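Local coordinates for alpha-glucosidase YIHQ (Escherichia coli, PDB 5AEG), which hydrolyses sulfoquinovosyl diacylglycerides and simple sulfoquinovosides such as sulfoquinovosyl glycerol, releasing sulfoquinovose for sulfoglycolysis, at residues D549-A552 with E553-A556; V267-K270 with K271-M275; A122-P125 with E126-I129. All blocks are in the same frame, centred on the assembly; numbering follows the deposited sequence.

Contact 1. Residues D549-A552 with E553-A556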
ATOM      1  N   ASP A 549       9.761 -15.641 -20.439  1.00 20.39           N
ATOM      2  CA  ASP A 549      10.356 -16.196 -21.665  1.00 21.90           C
ATOM      3  C   ASP A 549      10.480 -17.695 -21.595  1.00 24.82           C
ATOM      4  O   ASP A 549      11.318 -18.277 -22.281  1.00 23.14           O
ATOM      5  CB  ASP A 549      11.689 -15.509 -21.958  1.00 21.86           C
ATOM      6  CG  ASP A 549      12.711 -15.632 -20.805  1.00 25.27           C
ATOM      7  OD1 ASP A 549      12.320 -16.098 -19.684  1.00 21.84           O
ATOM      8  OD2 ASP A 549      13.880 -15.272 -21.063  1.00 26.44           O
ATOM      9  N   GLY A 550       9.642 -18.354 -20.779  1.00 19.84           N
ATOM     10  CA  GLY A 550       9.830 -19.796 -20.516  1.00 22.34           C
ATOM     11  C   GLY A 550       9.606 -20.653 -21.761  1.00 27.97           C
ATOM     12  O   GLY A 550      10.168 -21.725 -21.875  1.00 24.12           O
ATOM     13  N   ASP A 551       8.754 -20.195 -22.671  1.00 25.14           N
ATOM     14  CA  ASP A 551       8.462 -20.945 -23.943  1.00 24.69           C
ATOM     15  C   ASP A 551       7.696 -20.010 -24.874  1.00 25.85           C
ATOM     16  O   ASP A 551       7.321 -18.824 -24.486  1.00 22.42           O
ATOM     17  CB  ASP A 551       7.780 -22.349 -23.698  1.00 23.95           C
ATOM     18  CG  ASP A 551       6.330 -22.285 -23.179  1.00 23.90           C
ATOM     19  OD1 ASP A 551       5.697 -21.183 -23.135  1.00 21.61           O
ATOM     20  OD2 ASP A 551       5.800 -23.366 -22.810  1.00 25.18           O
ATOM     21  N   ALA A 552       7.440 -20.484 -26.079  1.00 23.24           N
ATOM     22  CA  ALA A 552       6.803 -19.627 -27.083  1.00 21.94           C
ATOM     23  C   ALA A 552       5.394 -19.248 -26.697  1.00 22.50           C
ATOM     24  O   ALA A 552       4.975 -18.068 -26.935  1.00 23.71           O
ATOM     25  CB  ALA A 552       6.797 -20.322 -28.487  1.00 24.57           C
ATOM     26  N   GLU A 553       4.665 -20.174 -26.100  1.00 21.55           N
ATOM     27  CA  GLU A 553       3.294 -19.879 -25.705  1.00 26.48           C
ATOM     28  C   GLU A 553       3.263 -18.744 -24.642  1.00 23.55           C
ATOM     29  O   GLU A 553       2.426 -17.842 -24.707  1.00 21.95           O
ATOM     30  CB  GLU A 553       2.636 -21.120 -25.154  1.00 29.97           C
ATOM     31  CG  GLU A 553       1.189 -20.915 -24.724  1.00 36.79           C
ATOM     32  CD  GLU A 553       0.544 -22.140 -24.075  1.00 47.42           C
ATOM     33  OE1 GLU A 553       1.216 -23.188 -23.881  1.00 49.16           O
ATOM     34  OE2 GLU A 553      -0.666 -22.035 -23.779  1.00 57.45           O
ATOM     35  N   THR A 554       4.208 -18.777 -23.718  1.00 21.20           N
ATOM     36  CA  THR A 554       4.307 -17.724 -22.704  1.00 21.29           C
ATOM     37  C   THR A 554       4.614 -16.407 -23.345  1.00 21.32           C
ATOM     38  O   THR A 554       3.978 -15.406 -23.028  1.00 19.34           O
ATOM     39  CB  THR A 554       5.410 -18.088 -21.662  1.00 20.91           C
ATOM     40  OG1 THR A 554       5.103 -19.356 -21.105  1.00 21.80           O
ATOM     41  CG2 THR A 554       5.529 -16.986 -20.570  1.00 21.87           C
ATOM     42  N   ILE A 555       5.612 -16.369 -24.244  1.00 20.91           N
ATOM     43  CA  ILE A 555       6.006 -15.139 -24.895  1.00 20.21           C
ATOM     44  C   ILE A 555       4.828 -14.572 -25.738  1.00 20.55           C
ATOM     45  O   ILE A 555       4.544 -13.362 -25.696  1.00 20.82           O
ATOM     46  CB  ILE A 555       7.300 -15.337 -25.798  1.00 21.86           C
ATOM     47  CG1 ILE A 555       8.536 -15.610 -24.889  1.00 23.33           C
ATOM     48  CG2 ILE A 555       7.576 -14.097 -26.596  1.00 22.07           C
ATOM     49  CD1 ILE A 555       9.718 -16.229 -25.599  1.00 22.49           C
ATOM     50  N   ALA A 556       4.147 -15.440 -26.508  1.00 21.79           N
ATOM     51  CA  ALA A 556       3.045 -14.937 -27.329  1.00 22.78           C
ATOM     52  C   ALA A 556       1.900 -14.394 -26.420  1.00 21.39           C
ATOM     53  O   ALA A 556       1.108 -13.527 -26.804  1.00 22.20           O
ATOM     54  CB  ALA A 556       2.489 -16.052 -28.223  1.00 25.56           C
TER
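D551 is the N-cap of helix 552-567 in the TIM-barrel domain, where the loop arriving from strand 534-536 turns into the helix, and its side chain accepts from T554 three residues on. The capping is done by one carboxylate oxygen, OD1 of D551, which accepts twice. The backbone N of T554 meets D551 OD1 at 2.9 Å, nearly along its C-O axis and with an N-H angle of 158°; the hydroxyl OG1 of T554, which also bonds to W546, reaches the same D551 OD1 at 2.8 Å from above the carboxylate plane, and the two side chains meet at about a right angle. CG of D551 sits between its own backbone N and carbonyl carbon (chi1 70°), and this rotation swings the carboxylate back over the first turn. An alanine here would remove both acceptor bonds and is likely to leave the T554 amide at the helix start without its cap.

Salt bridges add a second layer: K518 of helix 518-528 pairs with OD2 of D551 and with OE1 of E553, so one lysine probably offsets two neighbouring negative charges. D549 turns its carboxylate to K271 instead.

Main-chain bonding begins at once, with I555 N on D551 O and A556 N on A552 O. The apolar part of the contact is carried by I555, whose CG1 rests 3.7 Å from CA of D549.

Contact 2. Residues V267-K270 with K271-M275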
ATOM      1  N   VAL A 267      22.499 -10.357 -20.401  1.00 28.42           N
ATOM      2  CA  VAL A 267      21.305 -11.155 -20.134  1.00 28.16           C
ATOM      3  C   VAL A 267      20.046 -10.262 -20.381  1.00 26.31           C
ATOM      4  O   VAL A 267      19.077 -10.721 -20.997  1.00 26.43           O
ATOM      5  CB  VAL A 267      21.302 -11.783 -18.691  1.00 30.07           C
ATOM      6  CG1 VAL A 267      19.927 -12.387 -18.362  1.00 25.57           C
ATOM      7  CG2 VAL A 267      22.290 -12.935 -18.580  1.00 30.80           C
ATOM      8  N   CYS A 268      20.129  -9.013 -19.957  1.00 22.15           N
ATOM      9  CA  CYS A 268      19.016  -8.081 -20.144  1.00 25.29           C
ATOM     10  C   CYS A 268      18.810  -7.849 -21.622  1.00 25.43           C
ATOM     11  O   CYS A 268      17.702  -7.913 -22.128  1.00 23.17           O
ATOM     12  CB  CYS A 268      19.266  -6.757 -19.441  1.00 24.41           C
ATOM     13  SG  CYS A 268      19.155  -6.774 -17.620  1.00 25.24           S
ATOM     14  N   GLN A 269      19.912  -7.644 -22.334  1.00 24.15           N
ATOM     15  CA  GLN A 269      19.874  -7.466 -23.783  1.00 27.26           C
ATOM     16  C   GLN A 269      19.229  -8.582 -24.543  1.00 23.97           C
ATOM     17  O   GLN A 269      18.324  -8.283 -25.394  1.00 28.47           O
ATOM     18  CB  GLN A 269      21.321  -7.245 -24.338  1.00 29.28           C
ATOM     19  CG  GLN A 269      21.349  -6.674 -25.747  1.00 27.13           C
ATOM     20  CD  GLN A 269      20.624  -5.402 -25.983  1.00 25.77           C
ATOM     21  OE1 GLN A 269      20.908  -4.310 -25.400  1.00 24.62           O
ATOM     22  NE2 GLN A 269      19.701  -5.472 -26.947  1.00 28.85           N
ATOM     23  N   LYS A 270      19.599  -9.830 -24.219  1.00 23.81           N
ATOM     24  CA  LYS A 270      19.073 -11.003 -24.930  1.00 29.92           C
ATOM     25  C   LYS A 270      17.584 -11.152 -24.684  1.00 30.52           C
ATOM     26  O   LYS A 270      16.822 -11.515 -25.566  1.00 28.76           O
ATOM     27  CB  LYS A 270      19.733 -12.316 -24.495  1.00 33.29           C
ATOM     28  CG  LYS A 270      21.113 -12.542 -25.167  1.00 53.63           C
ATOM     29  CD  LYS A 270      21.556 -14.023 -25.205  1.00 59.97           C
ATOM     30  CE  LYS A 270      20.987 -14.843 -26.392  1.00 74.30           C
ATOM     31  NZ  LYS A 270      19.611 -15.428 -26.184  1.00 74.66           N
ATOM     32  N   LYS A 271      17.203 -10.943 -23.439  1.00 28.53           N
ATOM     33  CA  LYS A 271      15.787 -11.101 -23.075  1.00 26.95           C
ATOM     34  C   LYS A 271      14.941  -9.988 -23.671  1.00 23.28           C
ATOM     35  O   LYS A 271      13.871 -10.296 -24.202  1.00 25.53           O
ATOM     36  CB  LYS A 271      15.587 -11.235 -21.566  1.00 26.41           C
ATOM     37  CG  LYS A 271      16.124 -12.516 -21.024  1.00 29.74           C
ATOM     38  CD  LYS A 271      15.788 -12.606 -19.543  1.00 32.85           C
ATOM     39  CE  LYS A 271      16.491 -13.731 -18.809  1.00 38.56           C
ATOM     40  NZ  LYS A 271      16.001 -15.010 -19.315  1.00 42.16           N
ATOM     41  N   LEU A 272      15.422  -8.756 -23.668  1.00 22.81           N
ATOM     42  CA  LEU A 272      14.744  -7.648 -24.316  1.00 24.26           C
ATOM     43  C   LEU A 272      14.474  -7.970 -25.778  1.00 27.11           C
ATOM     44  O   LEU A 272      13.364  -7.716 -26.328  1.00 23.91           O
ATOM     45  CB  LEU A 272      15.533  -6.328 -24.220  1.00 24.52           C
ATOM     46  CG  LEU A 272      15.035  -5.135 -25.042  1.00 28.00           C
ATOM     47  CD1 LEU A 272      13.659  -4.702 -24.496  1.00 28.93           C
ATOM     48  CD2 LEU A 272      16.027  -3.977 -25.060  1.00 30.17           C
ATOM     49  N   ASP A 273      15.505  -8.485 -26.441  1.00 24.66           N
ATOM     50  CA  ASP A 273      15.377  -8.768 -27.862  1.00 31.00           C
ATOM     51  C   ASP A 273      14.443  -9.884 -28.167  1.00 28.66           C
ATOM     52  O   ASP A 273      13.722  -9.757 -29.146  1.00 28.56           O
ATOM     53  CB  ASP A 273      16.761  -9.047 -28.515  1.00 31.12           C
ATOM     54  CG  ASP A 273      17.609  -7.792 -28.636  1.00 30.37           C
ATOM     55  OD1 ASP A 273      17.079  -6.699 -28.843  1.00 34.76           O
ATOM     56  OD2 ASP A 273      18.848  -7.875 -28.608  1.00 32.51           O
ATOM     57  N   THR A 274      14.522 -10.996 -27.433  1.00 25.85           N
ATOM     58  CA  THR A 274      13.620 -12.099 -27.594  1.00 27.10           C
ATOM     59  C   THR A 274      12.131 -11.675 -27.484  1.00 25.80           C
ATOM     60  O   THR A 274      11.283 -12.120 -28.286  1.00 25.70           O
ATOM     61  CB  THR A 274      13.907 -13.151 -26.518  1.00 30.10           C
ATOM     62  OG1 THR A 274      15.216 -13.675 -26.737  1.00 30.04           O
ATOM     63  CG2 THR A 274      12.875 -14.265 -26.492  1.00 28.72           C
ATOM     64  N   MET A 275      11.848 -10.845 -26.485  1.00 21.90           N
ATOM     65  CA  MET A 275      10.450 -10.377 -26.282  1.00 23.11           C
ATOM     66  C   MET A 275      10.023  -9.425 -27.396  1.00 22.90           C
ATOM     67  O   MET A 275       8.924  -9.603 -27.963  1.00 22.63           O
ATOM     68  CB  MET A 275      10.306  -9.713 -24.928  1.00 24.35           C
ATOM     69  CG  MET A 275      10.528 -10.715 -23.767  1.00 22.30           C
ATOM     70  SD  MET A 275       9.553 -12.198 -23.710  1.00 23.88           S
ATOM     71  CE  MET A 275       8.076 -11.606 -22.850  1.00 24.02           C
TER
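The flat groups here are the amide of Q269 and the carboxylate of D273, one helical turn apart and with their planes 47° from each other. NE2 of Q269 sends an N-H within the plane of its amide to OD2 of D273, 3.0 Å away. The carboxylate is met differently: this donor stands above its plane, 43° out of it. Q269 gets there because its chain bends at chi2 (56°), folding the amide toward the next turn. OE1 of Q269 faces the other way, to W323 and R319 of the neighbouring helix 316-325, while OD1 of D273 pairs with R276.

Around the helix, V267 and K271 lie side by side and point the same way, with CG1 of V267 3.7 Å from CE of K271. The lysine's NZ goes on to a salt bridge with D549.

One residue on from Q269, K270 O takes two bonds from T274, one from its backbone N at 3.0 Å and one from its hydroxyl OG1 at 2.9 Å, arriving from opposite faces of the carbonyl plane. Ordinary i to i+4 bonds join the rest of this part of helix 265-277, which follows strand 257-260 in a beta-alpha-beta unit of the TIM barrel; C268 and L272 face strand 282-286. The chemistry implies an amide with its rotation fixed at both ends: nitrogen giving to D273, oxygen receiving from the next helix. R276 probably balances the charge on D273.

Contact 3. Residues A122-P125 with E126-I129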
ATOM      1  N   ALA A 122     -19.700   6.239  17.931  1.00 24.32           N
ATOM      2  CA  ALA A 122     -20.985   5.622  17.754  1.00 23.45           C
ATOM      3  C   ALA A 122     -20.998   4.992  16.278  1.00 21.63           C
ATOM      4  O   ALA A 122     -20.402   5.553  15.381  1.00 22.34           O
ATOM      5  CB  ALA A 122     -22.087   6.663  17.869  1.00 25.64           C
ATOM      6  N   ALA A 123     -21.706   3.912  16.120  1.00 22.88           N
ATOM      7  CA  ALA A 123     -21.961   3.320  14.834  1.00 27.05           C
ATOM      8  C   ALA A 123     -23.288   2.650  14.728  1.00 27.65           C
ATOM      9  O   ALA A 123     -23.904   2.380  15.738  1.00 25.81           O
ATOM     10  CB  ALA A 123     -20.875   2.259  14.576  1.00 25.55           C
ATOM     11  N   GLN A 124     -23.644   2.212  13.503  1.00 25.89           N
ATOM     12  CA  GLN A 124     -24.859   1.384  13.281  1.00 29.19           C
ATOM     13  C   GLN A 124     -24.505  -0.005  12.827  1.00 27.42           C
ATOM     14  O   GLN A 124     -23.527  -0.178  12.101  1.00 26.01           O
ATOM     15  CB  GLN A 124     -25.774   1.986  12.225  1.00 30.23           C
ATOM     16  CG  GLN A 124     -26.229   3.427  12.469  1.00 38.23           C
ATOM     17  CD  GLN A 124     -26.709   4.122  11.150  1.00 47.50           C
ATOM     18  OE1 GLN A 124     -26.286   3.781   9.947  1.00 43.64           O
ATOM     19  NE2 GLN A 124     -27.584   5.096  11.336  1.00 42.12           N
ATOM     20  N   PRO A 125     -25.284  -1.010  13.211  1.00 27.10           N
ATOM     21  CA  PRO A 125     -24.956  -2.360  12.850  1.00 27.79           C
ATOM     22  C   PRO A 125     -24.772  -2.602  11.352  1.00 29.33           C
ATOM     23  O   PRO A 125     -23.975  -3.426  11.011  1.00 29.25           O
ATOM     24  CB  PRO A 125     -26.142  -3.178  13.376  1.00 28.74           C
ATOM     25  CG  PRO A 125     -26.589  -2.382  14.553  1.00 29.70           C
ATOM     26  CD  PRO A 125     -26.482  -0.981  14.093  1.00 31.88           C
ATOM     27  N   GLU A 126     -25.503  -1.896  10.503  1.00 29.16           N
ATOM     28  CA  GLU A 126     -25.403  -2.070   9.028  1.00 34.88           C
ATOM     29  C   GLU A 126     -24.186  -1.394   8.342  1.00 30.12           C
ATOM     30  O   GLU A 126     -23.930  -1.613   7.155  1.00 27.89           O
ATOM     31  CB  GLU A 126     -26.658  -1.545   8.330  1.00 34.71           C
ATOM     32  CG  GLU A 126     -26.880  -0.078   8.526  1.00 36.56           C
ATOM     33  CD  GLU A 126     -27.787   0.264   9.781  1.00 44.62           C
ATOM     34  OE1 GLU A 126     -27.944  -0.537  10.767  1.00 35.41           O
ATOM     35  OE2 GLU A 126     -28.344   1.366   9.755  1.00 44.60           O
ATOM     36  N   ASP A 127     -23.439  -0.568   9.056  1.00 24.92           N
ATOM     37  CA  ASP A 127     -22.415   0.190   8.408  1.00 23.69           C
ATOM     38  C   ASP A 127     -21.290  -0.758   7.901  1.00 21.31           C
ATOM     39  O   ASP A 127     -20.931  -1.695   8.587  1.00 22.69           O
ATOM     40  CB  ASP A 127     -21.774   1.196   9.366  1.00 25.15           C
ATOM     41  CG  ASP A 127     -22.740   2.265   9.875  1.00 29.05           C
ATOM     42  OD1 ASP A 127     -23.777   2.529   9.228  1.00 27.07           O
ATOM     43  OD2 ASP A 127     -22.374   2.929  10.868  1.00 24.22           O
ATOM     44  N   HIS A 128     -20.712  -0.441   6.752  1.00 22.66           N
ATOM     45  CA  HIS A 128     -19.418  -1.028   6.348  1.00 22.06           C
ATOM     46  C   HIS A 128     -18.336  -0.035   6.559  1.00 20.79           C
ATOM     47  O   HIS A 128     -18.564   1.200   6.635  1.00 20.86           O
ATOM     48  CB  HIS A 128     -19.459  -1.504   4.854  1.00 22.31           C
ATOM     49  CG  HIS A 128     -20.622  -2.377   4.550  1.00 24.27           C
ATOM     50  ND1 HIS A 128     -20.625  -3.738   4.780  1.00 28.21           N
ATOM     51  CD2 HIS A 128     -21.878  -2.077   4.085  1.00 27.32           C
ATOM     52  CE1 HIS A 128     -21.797  -4.261   4.409  1.00 27.24           C
ATOM     53  NE2 HIS A 128     -22.579  -3.270   4.014  1.00 28.52           N
ATOM     54  N   ILE A 129     -17.082  -0.536   6.536  1.00 21.31           N
ATOM     55  CA  ILE A 129     -15.947   0.265   6.822  1.00 19.18           C
ATOM     56  C   ILE A 129     -14.824  -0.142   5.829  1.00 18.63           C
ATOM     57  O   ILE A 129     -14.571  -1.354   5.652  1.00 20.44           O
ATOM     58  CB  ILE A 129     -15.469   0.006   8.256  1.00 22.87           C
ATOM     59  CG1 ILE A 129     -16.471   0.493   9.358  1.00 25.73           C
ATOM     60  CG2 ILE A 129     -14.152   0.687   8.503  1.00 21.58           C
ATOM     61  CD1 ILE A 129     -16.592   2.021   9.378  1.00 24.85           C
TER
HETATM   62  O   HOH W   1     -22.162  -4.344   8.473  1.00 41.42           O
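Q124 and D127 close a type I beta turn in the loop between strands 116-122 and 129-133, within the galactose mutarotase-like N-terminal domain. D127 leans back over the start of the turn. Its CG lies anti to its own carbonyl carbon (chi1 -63°), which brings OD2 of D127 3.0 Å from the backbone N of Q124. That N-H points well at the oxygen, at 165°, yet meets the carboxylate from above its plane. In the reverse direction D127 N binds Q124 O at 3.1 Å, the turn's own bond, with the donor above the carbonyl plane. Two opposed bonds thus tie the same pair of residues, one through backbone alone and one through a side chain. OD2 of D127 also accepts from Q191, and R142 binds the backbone oxygens of both Q124 and D127.

E126 also folds back, its carboxylate approaching CB of Q124 from a different side than D127. CG between its backbone N and carbonyl carbon (chi1 62°), followed by a bend at chi2, sets CD of E126 3.6 Å from CB of Q124. P125 comes against the same carboxylate, with its ring carbon CD 3.7 Å from OE1 of E126. The side chain of Q124 extends past these groups, crossing the carboxylates of E126 and D127 at a slant. A123 sets its CB 4.1 Å from OD2 of D127, and its methyl also touches R142 and H213.

Within 126-129, H128 presents one ring face to O of E126, which is offset toward the rim. A water bridges two carbonyls of the turn, donating to D127 O at 2.9 Å and to P125 O at 3.3 Å.

Overall arrangement
The order along the chain is contact 3, contact 2, contact 1. Contacts 2 and 1 belong to the TIM-barrel domain, contact 2 on helix 265-277, contact 1 at the loop and first turn that start helix 552-567, with centres 13 Å apart. They touch: D549 OD2 and K271 NZ form a salt bridge of 2.8 Å, and I555 packs on T274 and M275. An early and a late helix of the barrel are thereby joined at its periphery, far apart in sequence though neighbours in space. Contact 3 turns between strands of the N-terminal beta domain, its centre 49 Å from contact 1 and 53 Å from contact 2. Contacts 2 and 3 lie on opposite sides of the chain's centre.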